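Local coordinates for protein ABC transporter (Thermotoga maritima, PDB 1JI0) that binds ATP and probably hydrolyses it to power a transporter of branched-chain amino acids, at residues A[159-164]-A[190-195]; A[20-25]-A[46-51]. One frame throughout, in Å; residues are numbered along the deposited sequence.

In the fold
Contacts 1 and 2 lie within one ATP-binding domain, their centres about 16 Å apart, and meet through the helix that follows the P-loop. Contact 1 pairs two parallel strands in the mixed central sheet. Contact 2 sets helix 45-52, through Thr-47 and Thr-48, against the antiparallel sheet. Leu-49 of that helix rests on the strands of contact 1: its CG is 3.5 Å from Val-195 CG2 and its CD1 is 3.7 Å from Asp-164 CB. Near the triphosphate, Asp-164 OD2 and Thr-46 OG1 are modelled 2.4 Å apart, probably a hydrogen bond although the length is doubtful. Asp-164, Thr-46 and Thr-47 all belong to the ATP pocket.

Contact 1. Residues A[159-164]-A[190-195]; sequences KLLMMD and TTILLV
Strands 160-164 and 192-195 run parallel, their axes 4.7 Å apart at the closest, bound through the backbones of Leu-161 and Met-163, which each use both N and O on this neighbour. Leu-161 N donates to Thr-191 O at 2.9 Å in an almost straight bond (178° at the hydrogen), and Leu-193 N returns one to Leu-161 O, tilted from the carbonyl plane. Met-163 N then binds Leu-193 O at 3.0 Å, and Val-195 N binds Met-163 O at 2.9 Å. Before the strands pair, a water accepts from Thr-191 N and bonds weakly to Lys-159 O.

The side chain of Asp-164 can be followed outward. Its CB rests on Leu-49 of helix 45-52. CG stands anti to the backbone N (chi1 -166°), which lays the carboxylate beside Val-195, both groups leaving the sheet together. There OD1 lies 3.5 Å from Val-195 CG1, while OD2 turns to the hydroxyl of Thr-46. On the same face Met-162 CG packs 4.2 Å from Leu-193 CB; Met-162 and Met-163 are both selenomethionines. On the opposite face of the sheet, Leu-161 CB meets Ile-192 CG1 at 4.2 Å and Met-163 CB meets Leu-194 CD1 at 4.2 Å. Met-163 and Leu-194 rest on helix 172-187, which makes the crossover between these strands.

Four hydrophobic residues ending in an aspartate match the Walker B strand of P-loop ATPases. An apolar strand pair thus ends in a carboxylate beside the ATP, its OD2 near both the Thr-46 hydroxyl and the Glu-88 carboxylate.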
ATOM      1  N   LYS A 159      -4.068  -6.412  -8.442  1.00 30.62           N
ATOM      2  CA  LYS A 159      -5.052  -7.290  -7.828  1.00 29.18           C
ATOM      3  C   LYS A 159      -4.984  -6.975  -6.337  1.00 28.28           C
ATOM      4  O   LYS A 159      -5.915  -7.248  -5.578  1.00 27.78           O
ATOM      5  CB  LYS A 159      -4.710  -8.759  -8.088  1.00 30.65           C
ATOM      6  CG  LYS A 159      -4.981  -9.196  -9.522  1.00 33.37           C
ATOM      7  CD  LYS A 159      -4.745 -10.680  -9.709  1.00 35.77           C
ATOM      8  CE  LYS A 159      -5.060 -11.107 -11.137  1.00 38.20           C
ATOM      9  NZ  LYS A 159      -4.944 -12.589 -11.294  1.00 41.01           N
ATOM     10  N   LEU A 160      -3.860  -6.391  -5.936  1.00 27.13           N
ATOM     11  CA  LEU A 160      -3.626  -5.989  -4.555  1.00 26.14           C
ATOM     12  C   LEU A 160      -2.700  -4.779  -4.590  1.00 24.64           C
ATOM     13  O   LEU A 160      -1.565  -4.870  -5.071  1.00 22.79           O
ATOM     14  CB  LEU A 160      -2.957  -7.117  -3.772  1.00 27.23           C
ATOM     15  CG  LEU A 160      -2.997  -7.125  -2.235  1.00 29.32           C
ATOM     16  CD1 LEU A 160      -1.598  -7.332  -1.718  1.00 29.96           C
ATOM     17  CD2 LEU A 160      -3.594  -5.841  -1.670  1.00 29.18           C
ATOM     18  N   LEU A 161      -3.182  -3.642  -4.099  1.00 21.89           N
ATOM     19  CA  LEU A 161      -2.357  -2.433  -4.079  1.00 20.94           C
ATOM     20  C   LEU A 161      -1.816  -2.217  -2.670  1.00 21.34           C
ATOM     21  O   LEU A 161      -2.590  -2.019  -1.723  1.00 22.74           O
ATOM     22  CB  LEU A 161      -3.177  -1.216  -4.521  1.00 20.93           C
ATOM     23  CG  LEU A 161      -2.524   0.174  -4.452  1.00 23.06           C
ATOM     24  CD1 LEU A 161      -1.304   0.229  -5.363  1.00 23.19           C
ATOM     25  CD2 LEU A 161      -3.536   1.244  -4.873  1.00 22.99           C
HETATM   26  N   MSE A 162      -0.494  -2.280  -2.526  1.00 20.27           N
HETATM   27  CA  MSE A 162       0.151  -2.078  -1.232  1.00 20.44           C
HETATM   28  C   MSE A 162       0.828  -0.713  -1.259  1.00 22.36           C
HETATM   29  O   MSE A 162       1.421  -0.330  -2.269  1.00 21.34           O
HETATM   30  CB  MSE A 162       1.184  -3.176  -0.964  1.00 20.80           C
HETATM   31  CG  MSE A 162       0.606  -4.592  -1.036  1.00 21.95           C
HETATM   32 SE   MSE A 162       1.732  -5.952  -0.277  1.00 21.88          SE
HETATM   33  CE  MSE A 162       1.082  -5.918   1.518  1.00 28.89           C
HETATM   34  N   MSE A 163       0.729   0.021  -0.153  1.00 22.02           N
HETATM   35  CA  MSE A 163       1.309   1.356  -0.072  1.00 23.06           C
HETATM   36  C   MSE A 163       2.009   1.542   1.269  1.00 23.35           C
HETATM   37  O   MSE A 163       1.425   1.285   2.325  1.00 22.61           O
HETATM   38  CB  MSE A 163       0.210   2.407  -0.243  1.00 25.47           C
HETATM   39  CG  MSE A 163      -0.646   2.231  -1.489  1.00 28.09           C
HETATM   40 SE   MSE A 163      -2.048   3.594  -1.634  1.00 33.41          SE
HETATM   41  CE  MSE A 163      -3.583   2.456  -1.723  1.00 32.21           C
ATOM     42  N   ASP A 164       3.261   1.984   1.224  1.00 22.87           N
ATOM     43  CA  ASP A 164       4.041   2.186   2.438  1.00 24.27           C
ATOM     44  C   ASP A 164       4.141   3.674   2.736  1.00 24.92           C
ATOM     45  O   ASP A 164       4.817   4.423   2.021  1.00 24.25           O
ATOM     46  CB  ASP A 164       5.447   1.579   2.283  1.00 24.38           C
ATOM     47  CG  ASP A 164       6.184   1.452   3.608  1.00 26.05           C
ATOM     48  OD1 ASP A 164       5.656   1.893   4.651  1.00 28.60           O
ATOM     49  OD2 ASP A 164       7.302   0.906   3.619  1.00 27.33           O
ATOM     50  N   THR A 190     -10.682  -1.804  -5.985  1.00 26.44           N
ATOM     51  CA  THR A 190      -9.316  -2.193  -5.672  1.00 26.28           C
ATOM     52  C   THR A 190      -9.066  -2.531  -4.198  1.00 24.75           C
ATOM     53  O   THR A 190      -9.400  -1.759  -3.306  1.00 26.42           O
ATOM     54  CB  THR A 190      -8.353  -1.086  -6.118  1.00 25.92           C
ATOM     55  OG1 THR A 190      -8.594  -0.790  -7.501  1.00 30.23           O
ATOM     56  CG2 THR A 190      -6.919  -1.517  -5.952  1.00 27.33           C
ATOM     57  N   THR A 191      -8.474  -3.695  -3.958  1.00 23.44           N
ATOM     58  CA  THR A 191      -8.149  -4.144  -2.611  1.00 22.23           C
ATOM     59  C   THR A 191      -6.837  -3.478  -2.235  1.00 20.74           C
ATOM     60  O   THR A 191      -5.882  -3.498  -3.014  1.00 20.93           O
ATOM     61  CB  THR A 191      -7.979  -5.673  -2.571  1.00 23.84           C
ATOM     62  OG1 THR A 191      -9.171  -6.288  -3.069  1.00 23.44           O
ATOM     63  CG2 THR A 191      -7.722  -6.147  -1.148  1.00 21.39           C
ATOM     64  N   ILE A 192      -6.792  -2.889  -1.047  1.00 18.95           N
ATOM     65  CA  ILE A 192      -5.608  -2.172  -0.589  1.00 18.31           C
ATOM     66  C   ILE A 192      -5.067  -2.588   0.773  1.00 18.72           C
ATOM     67  O   ILE A 192      -5.839  -2.852   1.699  1.00 19.84           O
ATOM     68  CB  ILE A 192      -5.910  -0.646  -0.512  1.00 19.41           C
ATOM     69  CG1 ILE A 192      -6.256  -0.114  -1.899  1.00 18.35           C
ATOM     70  CG2 ILE A 192      -4.720   0.111   0.092  1.00 17.30           C
ATOM     71  CD1 ILE A 192      -6.763   1.321  -1.905  1.00 23.93           C
ATOM     72  N   LEU A 193      -3.739  -2.650   0.883  1.00 18.66           N
ATOM     73  CA  LEU A 193      -3.064  -2.937   2.149  1.00 19.71           C
ATOM     74  C   LEU A 193      -2.238  -1.672   2.371  1.00 21.06           C
ATOM     75  O   LEU A 193      -1.273  -1.404   1.653  1.00 21.36           O
ATOM     76  CB  LEU A 193      -2.157  -4.177   2.080  1.00 18.90           C
ATOM     77  CG  LEU A 193      -1.486  -4.515   3.428  1.00 19.89           C
ATOM     78  CD1 LEU A 193      -2.493  -4.429   4.546  1.00 19.57           C
ATOM     79  CD2 LEU A 193      -0.914  -5.912   3.425  1.00 21.37           C
ATOM     80  N   LEU A 194      -2.650  -0.888   3.360  1.00 20.95           N
ATOM     81  CA  LEU A 194      -2.030   0.385   3.671  1.00 21.31           C
ATOM     82  C   LEU A 194      -1.234   0.377   4.968  1.00 23.20           C
ATOM     83  O   LEU A 194      -1.776   0.084   6.035  1.00 24.55           O
ATOM     84  CB  LEU A 194      -3.136   1.448   3.751  1.00 22.55           C
ATOM     85  CG  LEU A 194      -2.832   2.882   4.179  1.00 22.92           C
ATOM     86  CD1 LEU A 194      -2.034   3.589   3.074  1.00 21.76           C
ATOM     87  CD2 LEU A 194      -4.139   3.621   4.441  1.00 23.72           C
ATOM     88  N   VAL A 195       0.057   0.688   4.868  1.00 22.11           N
ATOM     89  CA  VAL A 195       0.923   0.766   6.034  1.00 22.60           C
ATOM     90  C   VAL A 195       1.110   2.260   6.313  1.00 23.09           C
ATOM     91  O   VAL A 195       1.470   3.021   5.419  1.00 22.32           O
ATOM     92  CB  VAL A 195       2.292   0.117   5.767  1.00 22.60           C
ATOM     93  CG1 VAL A 195       3.262   0.510   6.862  1.00 25.31           C
ATOM     94  CG2 VAL A 195       2.152  -1.399   5.716  1.00 24.09           C
TER
HETATM   95  O   HOH W   1      -7.499  -4.680  -6.557  1.00 37.70           O

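Contact 2. Residues A[20-25]-A[46-51]; sequences HAIKGI and TTTLSA. With ATP (adenosine-5'-triphosphate), chain B.
Thr-47 OG1 donates to O2A of the ATP alpha-phosphate at 2.7 Å, while the methyl of the same side chain packs on strand 20-23. With OG1 anti to the carbonyl carbon (chi1 -62°), the hydroxyl faces the nucleotide and CG2 is left to sit 3.9 Å from both Ala-21 CB and Ile-22 CG1. Ile-22 and Thr-47 overlap flank to flank, running opposite ways. Ile-22 then meets Thr-48 at about a right angle, its CD1 3.4 Å from Thr-48 OG1. Ile-25 reaches Thr-48 tip to tip, CD1 lying 3.8 Å from that OG1.

The strand crosses the helix at 75°, the short axes 8.6 Å apart. A classic bulge opposite Val-14 lets the neighbouring residues Ala-21 and Ile-22 both turn toward the helix, and a G1 bulge at Gly-24 and Ile-25 follows opposite Leu-12. Within the helix, Thr-46 O accepts from both Ser-50 N (2.8 Å) and Ser-50 OG (3.0 Å), the hydroxyl coming from above the carbonyl plane.

The backbone N of Thr-46 also points at beta-phosphate O2B, at a modelled distance too short to trust. Phosphates at the N-terminal end of a P-loop helix would be stabilised by its dipole. Methyl groups of Ala-21, Ile-22 and Ile-25 pack on the threonine side chains of the helix, where Thr-48 OG1, though beside methyl groups, is satisfied by Gly-44 O and the Thr-47 hydroxyl grips the nucleotide.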
ATOM      1  N   HIS A  20      15.113  -9.879  14.922  1.00 35.35           N
ATOM      2  CA  HIS A  20      13.951 -10.714  14.652  1.00 33.43           C
ATOM      3  C   HIS A  20      12.823  -9.696  14.442  1.00 32.77           C
ATOM      4  O   HIS A  20      12.017  -9.455  15.338  1.00 32.76           O
ATOM      5  CB  HIS A  20      13.671 -11.584  15.876  1.00 32.43           C
ATOM      6  CG  HIS A  20      12.546 -12.549  15.693  1.00 31.52           C
ATOM      7  ND1 HIS A  20      12.041 -13.302  16.732  1.00 32.21           N
ATOM      8  CD2 HIS A  20      11.838 -12.901  14.594  1.00 31.50           C
ATOM      9  CE1 HIS A  20      11.070 -14.076  16.279  1.00 31.87           C
ATOM     10  NE2 HIS A  20      10.928 -13.852  14.985  1.00 31.25           N
ATOM     11  N   ALA A  21      12.798  -9.095  13.256  1.00 31.52           N
ATOM     12  CA  ALA A  21      11.833  -8.065  12.893  1.00 30.45           C
ATOM     13  C   ALA A  21      10.358  -8.417  13.079  1.00 30.80           C
ATOM     14  O   ALA A  21       9.635  -7.708  13.775  1.00 31.22           O
ATOM     15  CB  ALA A  21      12.082  -7.626  11.464  1.00 29.00           C
ATOM     16  N   ILE A  22       9.905  -9.494  12.441  1.00 29.68           N
ATOM     17  CA  ILE A  22       8.514  -9.916  12.557  1.00 27.54           C
ATOM     18  C   ILE A  22       8.487 -11.226  13.327  1.00 27.76           C
ATOM     19  O   ILE A  22       9.150 -12.184  12.943  1.00 27.00           O
ATOM     20  CB  ILE A  22       7.871 -10.114  11.173  1.00 28.03           C
ATOM     21  CG1 ILE A  22       8.045  -8.853  10.323  1.00 25.98           C
ATOM     22  CG2 ILE A  22       6.396 -10.429  11.335  1.00 26.68           C
ATOM     23  CD1 ILE A  22       7.410  -7.605  10.926  1.00 28.35           C
ATOM     24  N   LYS A  23       7.719 -11.267  14.409  1.00 28.26           N
ATOM     25  CA  LYS A  23       7.665 -12.461  15.242  1.00 30.58           C
ATOM     26  C   LYS A  23       6.368 -13.263  15.231  1.00 29.60           C
ATOM     27  O   LYS A  23       5.739 -13.421  16.268  1.00 29.88           O
ATOM     28  CB  LYS A  23       7.996 -12.077  16.682  1.00 32.11           C
ATOM     29  CG  LYS A  23       9.205 -11.164  16.797  1.00 35.11           C
ATOM     30  CD  LYS A  23       9.378 -10.670  18.217  1.00 37.54           C
ATOM     31  CE  LYS A  23      10.559  -9.727  18.331  1.00 37.80           C
ATOM     32  NZ  LYS A  23      10.658  -9.181  19.705  1.00 39.29           N
ATOM     33  N   GLY A  24       5.983 -13.776  14.066  1.00 30.39           N
ATOM     34  CA  GLY A  24       4.779 -14.592  13.959  1.00 31.04           C
ATOM     35  C   GLY A  24       3.455 -13.850  13.904  1.00 30.21           C
ATOM     36  O   GLY A  24       2.609 -14.022  14.775  1.00 32.82           O
ATOM     37  N   ILE A  25       3.259 -13.032  12.882  1.00 29.07           N
ATOM     38  CA  ILE A  25       2.014 -12.283  12.767  1.00 27.61           C
ATOM     39  C   ILE A  25       1.047 -12.939  11.784  1.00 27.62           C
ATOM     40  O   ILE A  25       1.466 -13.687  10.898  1.00 25.98           O
ATOM     41  CB  ILE A  25       2.276 -10.839  12.293  1.00 27.31           C
ATOM     42  CG1 ILE A  25       2.952 -10.866  10.920  1.00 24.32           C
ATOM     43  CG2 ILE A  25       3.140 -10.095  13.325  1.00 26.10           C
ATOM     44  CD1 ILE A  25       2.989  -9.530  10.244  1.00 22.81           C
ATOM     45  N   THR A  46       7.321  -1.858   7.113  1.00 28.36           N
ATOM     46  CA  THR A  46       7.932  -1.984   5.790  1.00 28.04           C
ATOM     47  C   THR A  46       8.444  -3.405   5.580  1.00 26.59           C
ATOM     48  O   THR A  46       8.375  -3.938   4.476  1.00 27.03           O
ATOM     49  CB  THR A  46       9.121  -1.011   5.618  1.00 27.79           C
ATOM     50  OG1 THR A  46       8.632   0.330   5.581  1.00 31.67           O
ATOM     51  CG2 THR A  46       9.874  -1.289   4.315  1.00 27.78           C
ATOM     52  N   THR A  47       8.962  -4.006   6.643  1.00 25.56           N
ATOM     53  CA  THR A  47       9.470  -5.364   6.563  1.00 26.02           C
ATOM     54  C   THR A  47       8.320  -6.294   6.177  1.00 25.65           C
ATOM     55  O   THR A  47       8.488  -7.177   5.340  1.00 27.12           O
ATOM     56  CB  THR A  47      10.084  -5.807   7.906  1.00 25.71           C
ATOM     57  OG1 THR A  47      11.192  -4.955   8.221  1.00 26.27           O
ATOM     58  CG2 THR A  47      10.586  -7.252   7.828  1.00 26.25           C
ATOM     59  N   THR A  48       7.145  -6.075   6.765  1.00 25.34           N
ATOM     60  CA  THR A  48       5.991  -6.907   6.447  1.00 24.31           C
ATOM     61  C   THR A  48       5.672  -6.837   4.963  1.00 24.14           C
ATOM     62  O   THR A  48       5.497  -7.872   4.318  1.00 23.45           O
ATOM     63  CB  THR A  48       4.752  -6.491   7.264  1.00 23.67           C
ATOM     64  OG1 THR A  48       5.024  -6.690   8.655  1.00 23.07           O
ATOM     65  CG2 THR A  48       3.533  -7.324   6.868  1.00 22.95           C
ATOM     66  N   LEU A  49       5.616  -5.625   4.417  1.00 23.56           N
ATOM     67  CA  LEU A  49       5.319  -5.446   2.998  1.00 24.63           C
ATOM     68  C   LEU A  49       6.428  -6.025   2.126  1.00 26.24           C
ATOM     69  O   LEU A  49       6.161  -6.572   1.048  1.00 28.32           O
ATOM     70  CB  LEU A  49       5.155  -3.963   2.651  1.00 23.39           C
ATOM     71  CG  LEU A  49       4.034  -3.144   3.289  1.00 23.50           C
ATOM     72  CD1 LEU A  49       4.024  -1.762   2.664  1.00 23.44           C
ATOM     73  CD2 LEU A  49       2.690  -3.809   3.068  1.00 22.70           C
ATOM     74  N   SER A  50       7.671  -5.883   2.580  1.00 26.60           N
ATOM     75  CA  SER A  50       8.814  -6.400   1.835  1.00 27.25           C
ATOM     76  C   SER A  50       8.744  -7.916   1.768  1.00 26.86           C
ATOM     77  O   SER A  50       8.991  -8.503   0.720  1.00 27.02           O
ATOM     78  CB  SER A  50      10.128  -5.970   2.493  1.00 27.38           C
ATOM     79  OG  SER A  50      10.347  -4.576   2.316  1.00 29.31           O
ATOM     80  N   ALA A  51       8.408  -8.545   2.892  1.00 26.69           N
ATOM     81  CA  ALA A  51       8.303  -9.996   2.936  1.00 26.07           C
ATOM     82  C   ALA A  51       7.235 -10.428   1.936  1.00 26.20           C
ATOM     83  O   ALA A  51       7.470 -11.299   1.094  1.00 27.31           O
ATOM     84  CB  ALA A  51       7.941 -10.450   4.338  1.00 25.19           C
TER
HETATM   85  PG  ATP B 302       9.203   2.351   7.685  1.00 70.00           P
HETATM   86  O1G ATP B 302       9.459   3.793   7.854  1.00 69.47           O
HETATM   87  O2G ATP B 302       7.832   2.010   7.248  1.00 68.09           O
HETATM   88  O3G ATP B 302      10.329   1.630   6.989  1.00 68.82           O
HETATM   89  PB  ATP B 302       8.779   0.332   9.782  1.00 66.57           P
HETATM   90  O1B ATP B 302       8.225   0.495  11.163  1.00 65.92           O
HETATM   91  O2B ATP B 302       7.961  -0.336   8.785  1.00 68.44           O
HETATM   92  O3B ATP B 302       9.189   1.801   9.206  1.00 68.92           O
HETATM   93  PA  ATP B 302      10.978  -1.571   9.369  1.00 70.53           P
HETATM   94  O1A ATP B 302      11.300  -1.331   7.954  1.00 69.94           O
HETATM   95  O2A ATP B 302      10.361  -2.873   9.731  1.00 70.86           O
HETATM   96  O3A ATP B 302      10.169  -0.321   9.955  1.00 69.18           O
HETATM   97  O5' ATP B 302      12.293  -1.376  10.190  1.00 71.84           O
HETATM   98  C5' ATP B 302      12.301  -1.501  11.615  1.00 72.64           C
HETATM   99  C4' ATP B 302      12.960  -2.757  12.060  1.00 73.23           C
HETATM  100  O4' ATP B 302      14.366  -2.658  11.694  1.00 73.93           O
HETATM  101  C3' ATP B 302      12.955  -2.908  13.561  1.00 73.75           C
HETATM  102  O3' ATP B 302      12.524  -4.238  13.910  1.00 74.16           O
HETATM  103  C2' ATP B 302      14.375  -2.620  13.956  1.00 73.73           C
HETATM  104  O2' ATP B 302      14.803  -3.295  15.134  1.00 73.27           O
HETATM  105  C1' ATP B 302      15.148  -3.201  12.759  1.00 74.09           C
HETATM  106  N9  ATP B 302      16.586  -2.761  12.599  1.00 75.11           N
HETATM  107  C8  ATP B 302      17.262  -2.484  11.427  1.00 75.40           C
HETATM  108  N7  ATP B 302      18.510  -2.133  11.570  1.00 75.54           N
HETATM  109  C5  ATP B 302      18.685  -2.180  12.946  1.00 75.59           C
HETATM  110  C6  ATP B 302      19.815  -1.917  13.781  1.00 75.57           C
HETATM  111  N6  ATP B 302      20.973  -1.551  13.259  1.00 75.90           N
HETATM  112  N1  ATP B 302      19.684  -2.049  15.130  1.00 75.85           N
HETATM  113  C2  ATP B 302      18.504  -2.421  15.643  1.00 75.93           C
HETATM  114  N3  ATP B 302      17.364  -2.700  14.974  1.00 75.55           N
HETATM  115  C4  ATP B 302      17.526  -2.557  13.597  1.00 75.45           C